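Local atomic coordinates of freshwater cyanophage protein (Microcystis phage Mic1, PDB entry 6L2W), a protein that is of unknown function, adopts a novel fold and is probably a structural protein of a phage that infects a freshwater cyanobacterium. Residues B[5-10]-B[82-87]; B[54-59]-B[103-108]; B[70-75]-B[94-99]. One frame throughout, in Å; residues are numbered along the deposited sequence.

Contact 1. Residues B[5-10]-B[82-87]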
loop_
_atom_site.group_PDB
_atom_site.type_symbol
_atom_site.label_atom_id
_atom_site.label_comp_id
_atom_site.label_asym_id
_atom_site.label_seq_id
_atom_site.Cartn_x
_atom_site.Cartn_y
_atom_site.Cartn_z
ATOM N N ARG B 5 -9.882 3.093 -5.408
ATOM C CA ARG B 5 -8.751 3.839 -5.941
ATOM C C ARG B 5 -7.663 2.859 -6.405
ATOM O O ARG B 5 -7.361 1.847 -5.765
ATOM C CB ARG B 5 -8.200 4.796 -4.875
ATOM C CG ARG B 5 -7.071 5.681 -5.376
ATOM C CD ARG B 5 -6.778 6.844 -4.451
ATOM N NE ARG B 5 -6.166 6.413 -3.214
ATOM C CZ ARG B 5 -5.598 7.221 -2.327
ATOM N NH1 ARG B 5 -5.531 8.526 -2.544
ATOM N NH2 ARG B 5 -5.069 6.705 -1.231
ATOM N N LEU B 6 -7.026 3.230 -7.487
ATOM C CA LEU B 6 -6.037 2.420 -8.091
ATOM C C LEU B 6 -4.704 3.149 -7.966
ATOM O O LEU B 6 -4.581 4.240 -8.484
ATOM C CB LEU B 6 -6.418 2.225 -9.559
ATOM C CG LEU B 6 -5.375 1.504 -10.401
ATOM C CD1 LEU B 6 -5.080 0.135 -9.811
ATOM C CD2 LEU B 6 -5.824 1.384 -11.854
ATOM N N SER B 7 -3.722 2.533 -7.321
ATOM C CA SER B 7 -2.434 3.174 -7.158
ATOM C C SER B 7 -1.343 2.440 -7.950
ATOM O O SER B 7 -1.454 1.238 -8.253
ATOM C CB SER B 7 -2.057 3.285 -5.703
ATOM O OG SER B 7 -3.107 3.865 -4.948
ATOM N N TYR B 8 -0.274 3.187 -8.240
ATOM C CA TYR B 8 0.902 2.611 -8.813
ATOM C C TYR B 8 2.103 2.967 -7.926
ATOM O O TYR B 8 2.096 3.965 -7.205
ATOM C CB TYR B 8 1.053 3.024 -10.278
ATOM C CG TYR B 8 1.507 4.442 -10.526
ATOM C CD1 TYR B 8 2.848 4.749 -10.694
ATOM C CD2 TYR B 8 0.592 5.473 -10.650
ATOM C CE1 TYR B 8 3.260 6.042 -10.957
ATOM C CE2 TYR B 8 0.983 6.772 -10.918
ATOM C CZ TYR B 8 2.322 7.054 -11.072
ATOM O OH TYR B 8 2.703 8.335 -11.302
ATOM N N HIS B 9 3.125 2.119 -7.970
ATOM C CA HIS B 9 4.315 2.333 -7.164
ATOM C C HIS B 9 5.408 1.388 -7.631
ATOM O O HIS B 9 5.174 0.217 -7.848
ATOM C CB HIS B 9 4.037 2.095 -5.681
ATOM C CG HIS B 9 3.002 1.046 -5.462
ATOM N ND1 HIS B 9 3.129 -0.222 -5.983
ATOM C CD2 HIS B 9 1.824 1.074 -4.802
ATOM C CE1 HIS B 9 2.046 -0.927 -5.683
ATOM N NE2 HIS B 9 1.244 -0.162 -4.947
ATOM N N SER B 10 6.585 1.932 -7.796
ATOM C CA SER B 10 7.729 1.133 -8.156
ATOM C C SER B 10 8.986 1.883 -7.736
ATOM O O SER B 10 8.932 3.080 -7.370
ATOM C CB SER B 10 7.755 0.824 -9.633
ATOM O OG SER B 10 7.849 2.037 -10.364
ATOM N N SER B 82 3.432 -3.634 -9.083
ATOM C CA SER B 82 3.477 -2.254 -9.577
ATOM C C SER B 82 2.201 -1.450 -9.247
ATOM O O SER B 82 2.241 -0.216 -9.249
ATOM C CB SER B 82 3.678 -2.270 -11.052
ATOM O OG SER B 82 4.936 -2.812 -11.385
ATOM N N TYR B 83 1.060 -2.119 -9.046
ATOM C CA TYR B 83 -0.238 -1.451 -8.874
ATOM C C TYR B 83 -0.979 -2.083 -7.703
ATOM O O TYR B 83 -0.801 -3.234 -7.397
ATOM C CB TYR B 83 -1.146 -1.564 -10.110
ATOM C CG TYR B 83 -0.447 -1.313 -11.413
ATOM C CD1 TYR B 83 -0.170 -0.027 -11.828
ATOM C CD2 TYR B 83 0.007 -2.358 -12.187
ATOM C CE1 TYR B 83 0.529 0.224 -12.989
ATOM C CE2 TYR B 83 0.713 -2.131 -13.356
ATOM C CZ TYR B 83 0.993 -0.836 -13.743
ATOM O OH TYR B 83 1.717 -0.586 -14.867
ATOM N N HIS B 84 -1.873 -1.341 -7.100
ATOM C CA HIS B 84 -2.853 -2.008 -6.284
ATOM C C HIS B 84 -4.151 -1.215 -6.273
ATOM O O HIS B 84 -4.167 -0.021 -6.589
ATOM C CB HIS B 84 -2.305 -2.279 -4.881
ATOM C CG HIS B 84 -2.403 -1.126 -3.952
ATOM N ND1 HIS B 84 -1.509 -0.099 -3.991
ATOM C CD2 HIS B 84 -3.268 -0.853 -2.946
ATOM C CE1 HIS B 84 -1.801 0.764 -3.023
ATOM N NE2 HIS B 84 -2.884 0.329 -2.372
ATOM N N LEU B 85 -5.220 -1.930 -5.937
ATOM C CA LEU B 85 -6.545 -1.360 -5.796
ATOM C C LEU B 85 -6.928 -1.317 -4.312
ATOM O O LEU B 85 -6.555 -2.184 -3.521
ATOM C CB LEU B 85 -7.531 -2.221 -6.592
ATOM C CG LEU B 85 -8.974 -1.731 -6.580
ATOM C CD1 LEU B 85 -9.131 -0.526 -7.502
ATOM C CD2 LEU B 85 -9.924 -2.843 -6.976
ATOM N N GLU B 86 -7.731 -0.332 -3.957
ATOM C CA GLU B 86 -8.142 -0.147 -2.581
ATOM C C GLU B 86 -9.637 0.134 -2.547
ATOM O O GLU B 86 -10.114 0.958 -3.278
ATOM C CB GLU B 86 -7.389 1.029 -1.944
ATOM C CG GLU B 86 -7.689 1.240 -0.457
ATOM C CD GLU B 86 -6.956 2.417 0.197
ATOM O OE1 GLU B 86 -6.042 3.010 -0.457
ATOM O OE2 GLU B 86 -7.329 2.774 1.338
ATOM N N LEU B 87 -10.363 -0.556 -1.703
ATOM C CA LEU B 87 -11.778 -0.245 -1.551
ATOM C C LEU B 87 -11.971 0.476 -0.210
ATOM O O LEU B 87 -11.376 0.029 0.770
ATOM C CB LEU B 87 -12.556 -1.563 -1.594
ATOM C CG LEU B 87 -13.983 -1.512 -1.080
ATOM C CD1 LEU B 87 -14.919 -0.940 -2.125
ATOM C CD2 LEU B 87 -14.435 -2.893 -0.673
HETATM O O HOH W 1 -4.997 2.138 -4.319
#
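H9 and H84 meet rim to rim across two antiparallel strands, NE2 of H9 lying 2.9 Å from ND1 of H84, in a hydrogen bond that either ring could donate. Each nitrogen lies at the edge of the other ring, near its plane; the planes are turned by only 18°. H9 reaches this place through an unusual first torsion (chi1 32°) that brings its imidazole up beside the S82–Y83 peptide. The ladder beneath joins strand 2-12 to strand 83-89 within an antiparallel sheet: R5 with E86 and S7 with H84 are hydrogen-bonded pairs, whereas L6–L85 and Y8–Y83 are non-hydrogen-bonded. The tightest rung is S7 N to H84 O, 2.7 Å and almost straight at 170°. On the face of the leucines and tyrosines, CB of Y8 packs 3.6 Å from CD1 of Y83, and CD1 of L6 settles 3.4 Å from the carbonyl O of H84. R5 and E86 run side by side on the face of S7 and H84, but their salt bridge is long, NH2 to OE1 3.9 Å; each has a closer partner, F42 for R5 and R74 for E86. Farther out, Y77 stacks on H84, and Y77 of the second subunit meets the H9 ring. A water donates to R5 O at 2.8 Å and, at longer range, to H84 O (3.2 Å), and sits 2.6 Å from S7 OG.

Contact 2. Residues B[54-59]-B[103-108]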
loop_
_atom_site.group_PDB
_atom_site.type_symbol
_atom_site.label_atom_id
_atom_site.label_comp_id
_atom_site.label_asym_id
_atom_site.label_seq_id
_atom_site.Cartn_x
_atom_site.Cartn_y
_atom_site.Cartn_z
ATOM N N ASN B 54 -16.522 -2.894 -14.714
ATOM C CA ASN B 54 -15.544 -2.213 -15.558
ATOM C C ASN B 54 -14.241 -1.988 -14.780
ATOM O O ASN B 54 -13.169 -2.052 -15.333
ATOM C CB ASN B 54 -16.086 -0.887 -16.102
ATOM C CG ASN B 54 -17.240 -1.070 -17.070
ATOM O OD1 ASN B 54 -18.216 -0.317 -17.026
ATOM N ND2 ASN B 54 -17.146 -2.071 -17.937
ATOM N N VAL B 55 -14.360 -1.665 -13.505
ATOM C CA VAL B 55 -13.209 -1.457 -12.656
ATOM C C VAL B 55 -12.455 -2.791 -12.532
ATOM O O VAL B 55 -11.233 -2.831 -12.677
ATOM C CB VAL B 55 -13.640 -0.878 -11.295
ATOM C CG1 VAL B 55 -12.654 -1.211 -10.190
ATOM C CG2 VAL B 55 -13.877 0.627 -11.380
ATOM N N CYS B 56 -13.176 -3.889 -12.316
ATOM C CA CYS B 56 -12.489 -5.168 -12.117
ATOM C C CYS B 56 -11.775 -5.615 -13.389
ATOM O O CYS B 56 -10.725 -6.265 -13.323
ATOM C CB CYS B 56 -13.444 -6.267 -11.688
ATOM S SG CYS B 56 -13.976 -6.067 -9.973
ATOM N N GLU B 57 -12.352 -5.267 -14.520
ATOM C CA GLU B 57 -11.832 -5.691 -15.822
ATOM C C GLU B 57 -10.523 -4.940 -16.106
ATOM O O GLU B 57 -9.543 -5.498 -16.645
ATOM C CB GLU B 57 -12.873 -5.434 -16.915
ATOM C CG GLU B 57 -13.994 -6.467 -16.933
ATOM C CD GLU B 57 -14.964 -6.401 -18.111
ATOM O OE1 GLU B 57 -15.742 -5.416 -18.197
ATOM O OE2 GLU B 57 -14.954 -7.347 -18.935
ATOM N N TYR B 58 -10.503 -3.666 -15.752
ATOM C CA TYR B 58 -9.326 -2.896 -16.040
ATOM C C TYR B 58 -8.194 -3.342 -15.095
ATOM O O TYR B 58 -7.050 -3.485 -15.528
ATOM C CB TYR B 58 -9.654 -1.404 -15.992
ATOM C CG TYR B 58 -8.463 -0.548 -16.313
ATOM C CD1 TYR B 58 -7.958 -0.473 -17.599
ATOM C CD2 TYR B 58 -7.790 0.126 -15.311
ATOM C CE1 TYR B 58 -6.832 0.286 -17.889
ATOM C CE2 TYR B 58 -6.670 0.893 -15.583
ATOM C CZ TYR B 58 -6.183 0.970 -16.873
ATOM O OH TYR B 58 -5.077 1.739 -17.121
ATOM N N CYS B 59 -8.526 -3.603 -13.829
ATOM C CA CYS B 59 -7.528 -4.062 -12.847
ATOM C C CYS B 59 -6.923 -5.408 -13.270
ATOM O O CYS B 59 -5.707 -5.614 -13.135
ATOM C CB CYS B 59 -8.143 -4.168 -11.451
ATOM S SG CYS B 59 -8.476 -2.548 -10.702
ATOM N N ASN B 103 -13.417 -10.163 -5.399
ATOM C CA ASN B 103 -12.578 -11.341 -5.471
ATOM C C ASN B 103 -13.157 -12.375 -6.447
ATOM O O ASN B 103 -12.393 -12.972 -7.213
ATOM C CB ASN B 103 -12.383 -11.951 -4.084
ATOM C CG ASN B 103 -11.198 -11.355 -3.351
ATOM O OD1 ASN B 103 -10.253 -10.886 -3.982
ATOM N ND2 ASN B 103 -11.202 -11.434 -2.028
ATOM N N LEU B 104 -14.474 -12.595 -6.429
ATOM C CA LEU B 104 -15.094 -13.547 -7.358
ATOM C C LEU B 104 -14.823 -13.074 -8.796
ATOM O O LEU B 104 -14.344 -13.825 -9.629
ATOM C CB LEU B 104 -16.599 -13.675 -7.064
ATOM C CG LEU B 104 -17.438 -14.421 -8.111
ATOM C CD1 LEU B 104 -16.924 -15.832 -8.311
ATOM C CD2 LEU B 104 -18.922 -14.450 -7.738
ATOM N N LYS B 105 -15.085 -11.813 -9.063
ATOM C CA LYS B 105 -14.937 -11.276 -10.401
ATOM C C LYS B 105 -13.466 -11.326 -10.840
ATOM O O LYS B 105 -13.158 -11.814 -11.937
ATOM C CB LYS B 105 -15.506 -9.861 -10.454
ATOM C CG LYS B 105 -15.420 -9.205 -11.822
ATOM C CD LYS B 105 -16.432 -9.728 -12.812
ATOM C CE LYS B 105 -16.116 -9.274 -14.219
ATOM N NZ LYS B 105 -17.178 -9.662 -15.173
ATOM N N LEU B 106 -12.547 -10.877 -9.990
ATOM C CA LEU B 106 -11.129 -10.868 -10.378
ATOM C C LEU B 106 -10.671 -12.297 -10.643
ATOM O O LEU B 106 -9.863 -12.547 -11.534
ATOM C CB LEU B 106 -10.277 -10.247 -9.275
ATOM C CG LEU B 106 -10.377 -8.730 -9.138
ATOM C CD1 LEU B 106 -9.692 -8.291 -7.854
ATOM C CD2 LEU B 106 -9.767 -8.014 -10.337
ATOM N N LYS B 107 -11.186 -13.222 -9.856
ATOM C CA LYS B 107 -10.770 -14.591 -10.012
ATOM C C LYS B 107 -11.369 -15.180 -11.292
ATOM O O LYS B 107 -10.717 -15.989 -11.928
ATOM C CB LYS B 107 -11.169 -15.442 -8.807
ATOM C CG LYS B 107 -10.436 -16.767 -8.733
ATOM C CD LYS B 107 -8.926 -16.615 -8.802
ATOM C CE LYS B 107 -8.168 -17.893 -8.508
ATOM N NZ LYS B 107 -8.464 -18.946 -9.509
ATOM N N GLU B 108 -12.592 -14.779 -11.636
ATOM C CA GLU B 108 -13.209 -15.165 -12.916
ATOM C C GLU B 108 -12.357 -14.623 -14.067
ATOM O O GLU B 108 -12.092 -15.307 -15.064
ATOM C CB GLU B 108 -14.626 -14.592 -13.080
ATOM C CG GLU B 108 -15.672 -15.230 -12.182
ATOM C CD GLU B 108 -17.063 -14.609 -12.257
ATOM O OE1 GLU B 108 -17.184 -13.346 -12.329
ATOM O OE2 GLU B 108 -18.037 -15.392 -12.233
#
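Helix packing at a 44° angle brings C56, on helix 51-61, against K105, on helix 96-115. The closest touch is between C56 CB and the aliphatic start of the lysine, CG, at 3.5 Å, while C56 SG lies alongside the same CG at 3.9 Å. K105 meets the cysteine with its methylene groups because CG stands opposite the backbone N (chi1 -179°) and the chain then bends at chi2, 75°, carrying the ammonium end past the cysteine. There its CE passes 4.4 Å from E57 CG. NZ remains too distant from the carboxylate of E57 for an ion pair, and its contact with E53 is long and weak. Both segments are helical throughout, run broadly in the same direction and approach to 9.4 Å between axes, an ordinary spacing for packed helices. L106 supplies the second point of contact. Its CD2 branch reaches into the groove between C56 and C59, one turn apart, coming 3.6 Å from C56 O and 4.3 Å from C59 CB. L109, one turn beyond K105, also packs on C56 and E57. On another side of helix 51-61, V55 and Y58 rest on V4 and L6 of strand 2-12.

Contact 3. Residues B[70-75]-B[94-99]; sequences LGDFRY and NLEVKI
The guanidinium of R74, whose CD meets L95 CD1 at 4.2 Å, has Y75 CZ over one face, 3.8 Å above its plane and displaced toward its rim. The same arginine lays its CG on a face of the Y75 ring, so the extended chain runs across the tyrosine. Y75 in turn offers CD1 to a face of the F73 ring, toward its rim, and Y39 of the second subunit meets F73 edge-to-face. The guanidinium is gripped from several directions: NH1 bonds to E86 and to the carbonyl of L87, and NE makes a salt bridge to D40 of the second subunit. Behind these flat groups, I99 plugs the bend of loop 70-75 with its CD1 methyl, which lies 3.5 Å from F73 O and 3.6 Å from D72 CA. One turn earlier on the helix, E96 CG comes 3.4 Å from G71 O. The carboxylates of D72 and E96 are close, OD2 to OE1 4.4 Å, a proximity that could raise the proton affinity of either. E96 is also tied back to N94, whose ND2 donates to E96 OE2 from above the carboxylate plane. In the opposite sense, E96 N donates to N94 OD1 at 2.9 Å, closing an Asx turn. This is a side-chain cap at the start of helix 96-115, against which the loop entering strand 75-77 folds.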
loop_
_atom_site.group_PDB
_atom_site.type_symbol
_atom_site.label_atom_id
_atom_site.label_comp_id
_atom_site.label_asym_id
_atom_site.label_seq_id
_atom_site.Cartn_x
_atom_site.Cartn_y
_atom_site.Cartn_z
ATOM N N LEU B 70 -11.038 -13.886 3.274
ATOM C CA LEU B 70 -12.379 -14.318 3.590
ATOM C C LEU B 70 -13.039 -13.249 4.467
ATOM O O LEU B 70 -14.231 -13.334 4.773
ATOM C CB LEU B 70 -12.293 -15.677 4.289
ATOM C CG LEU B 70 -11.745 -16.792 3.402
ATOM C CD1 LEU B 70 -11.197 -17.942 4.232
ATOM C CD2 LEU B 70 -12.818 -17.273 2.437
ATOM N N GLY B 71 -12.240 -12.261 4.822
ATOM C CA GLY B 71 -12.682 -11.217 5.756
ATOM C C GLY B 71 -12.737 -9.830 5.172
ATOM O O GLY B 71 -13.338 -9.669 4.129
ATOM N N ASP B 72 -12.122 -8.877 5.839
ATOM C CA ASP B 72 -12.229 -7.454 5.441
ATOM C C ASP B 72 -10.913 -6.873 4.933
ATOM O O ASP B 72 -10.698 -5.705 5.193
ATOM C CB ASP B 72 -12.787 -6.608 6.585
ATOM C CG ASP B 72 -11.889 -6.487 7.804
ATOM O OD1 ASP B 72 -10.847 -7.134 7.832
ATOM O OD2 ASP B 72 -12.258 -5.749 8.714
ATOM N N PHE B 73 -10.070 -7.636 4.269
ATOM C CA PHE B 73 -8.843 -7.059 3.671
ATOM C C PHE B 73 -9.306 -6.390 2.382
ATOM O O PHE B 73 -9.821 -7.087 1.537
ATOM C CB PHE B 73 -7.770 -8.132 3.498
ATOM C CG PHE B 73 -6.422 -7.641 3.048
ATOM C CD1 PHE B 73 -5.546 -7.053 3.936
ATOM C CD2 PHE B 73 -6.013 -7.799 1.742
ATOM C CE1 PHE B 73 -4.300 -6.621 3.525
ATOM C CE2 PHE B 73 -4.768 -7.362 1.333
ATOM C CZ PHE B 73 -3.915 -6.771 2.222
ATOM N N ARG B 74 -9.134 -5.092 2.275
ATOM C CA ARG B 74 -9.692 -4.299 1.158
ATOM C C ARG B 74 -8.619 -3.852 0.173
ATOM O O ARG B 74 -8.755 -2.774 -0.370
ATOM C CB ARG B 74 -10.408 -3.087 1.748
ATOM C CG ARG B 74 -9.516 -2.190 2.586
ATOM C CD ARG B 74 -10.346 -1.158 3.295
ATOM N NE ARG B 74 -9.558 -0.220 4.056
ATOM C CZ ARG B 74 -9.056 0.887 3.567
ATOM N NH1 ARG B 74 -9.423 1.323 2.385
ATOM N NH2 ARG B 74 -8.178 1.570 4.260
ATOM N N TYR B 75 -7.636 -4.672 -0.067
ATOM C CA TYR B 75 -6.575 -4.338 -0.995
ATOM C C TYR B 75 -6.334 -5.508 -1.944
ATOM O O TYR B 75 -6.354 -6.652 -1.542
ATOM C CB TYR B 75 -5.268 -4.026 -0.255
ATOM C CG TYR B 75 -5.404 -3.013 0.852
ATOM C CD1 TYR B 75 -5.734 -3.393 2.138
ATOM C CD2 TYR B 75 -5.258 -1.668 0.604
ATOM C CE1 TYR B 75 -5.867 -2.463 3.160
ATOM C CE2 TYR B 75 -5.384 -0.724 1.610
ATOM C CZ TYR B 75 -5.682 -1.119 2.900
ATOM O OH TYR B 75 -5.827 -0.181 3.891
ATOM N N ASN B 94 -19.859 -2.574 6.438
ATOM C CA ASN B 94 -19.155 -3.871 6.427
ATOM C C ASN B 94 -18.833 -4.300 4.984
ATOM O O ASN B 94 -19.686 -4.815 4.265
ATOM C CB ASN B 94 -19.959 -4.963 7.134
ATOM C CG ASN B 94 -19.225 -6.288 7.163
ATOM O OD1 ASN B 94 -18.745 -6.756 6.135
ATOM N ND2 ASN B 94 -19.131 -6.902 8.330
ATOM N N LEU B 95 -17.570 -4.161 4.594
ATOM C CA LEU B 95 -17.133 -4.327 3.196
ATOM C C LEU B 95 -16.966 -5.805 2.820
ATOM O O LEU B 95 -16.628 -6.106 1.682
ATOM C CB LEU B 95 -15.810 -3.578 3.017
ATOM C CG LEU B 95 -15.878 -2.080 3.293
ATOM C CD1 LEU B 95 -14.509 -1.436 3.203
ATOM C CD2 LEU B 95 -16.842 -1.417 2.331
ATOM N N GLU B 96 -17.180 -6.727 3.745
ATOM C CA GLU B 96 -16.934 -8.139 3.469
ATOM C C GLU B 96 -17.661 -8.563 2.180
ATOM O O GLU B 96 -17.106 -9.344 1.393
ATOM C CB GLU B 96 -17.354 -9.013 4.660
ATOM C CG GLU B 96 -16.277 -9.144 5.733
ATOM C CD GLU B 96 -16.627 -8.668 7.139
ATOM O OE1 GLU B 96 -16.125 -7.588 7.554
ATOM O OE2 GLU B 96 -17.380 -9.388 7.830
ATOM N N VAL B 97 -18.889 -8.069 1.980
ATOM C CA VAL B 97 -19.735 -8.478 0.832
ATOM C C VAL B 97 -19.124 -7.911 -0.458
ATOM O O VAL B 97 -18.972 -8.656 -1.407
ATOM C CB VAL B 97 -21.218 -8.070 1.021
ATOM C CG1 VAL B 97 -22.039 -8.200 -0.262
ATOM C CG2 VAL B 97 -21.874 -8.876 2.137
ATOM N N LYS B 98 -18.750 -6.628 -0.492
ATOM C CA LYS B 98 -18.140 -6.069 -1.699
ATOM C C LYS B 98 -16.781 -6.708 -1.969
ATOM O O LYS B 98 -16.404 -6.832 -3.128
ATOM C CB LYS B 98 -17.977 -4.549 -1.666
ATOM C CG LYS B 98 -19.156 -3.783 -2.248
ATOM C CD LYS B 98 -19.405 -4.007 -3.740
ATOM C CE LYS B 98 -20.819 -3.651 -4.159
ATOM N NZ LYS B 98 -20.841 -2.961 -5.473
ATOM N N ILE B 99 -16.060 -7.099 -0.922
ATOM C CA ILE B 99 -14.745 -7.695 -1.109
ATOM C C ILE B 99 -14.924 -9.056 -1.778
ATOM O O ILE B 99 -14.200 -9.360 -2.711
ATOM C CB ILE B 99 -13.968 -7.773 0.221
ATOM C CG1 ILE B 99 -13.511 -6.379 0.653
ATOM C CG2 ILE B 99 -12.786 -8.728 0.134
ATOM C CD1 ILE B 99 -13.167 -6.276 2.119
#

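Overall arrangement
Read from the N terminus, the chain lays down strand 2-12, then passes through helix 51-61 and loop 70-75 before returning as 82-87 to close contact 1, a long-range strand pairing. Loop 70-75 is closed by 94-99 in contact 3, and helix 51-61 later by 103-108 in contact 2. Contact 3 is thus nested inside the loop of contact 2, whereas contact 1 crosses both. Helix 96-115 serves contacts 2 and 3, which are joined through it and not by touching one another. The sheet meets both: L85 and L6 pack on C59 and Y58, and L87 on I99. Contacts 1 and 3 also both reach the second subunit.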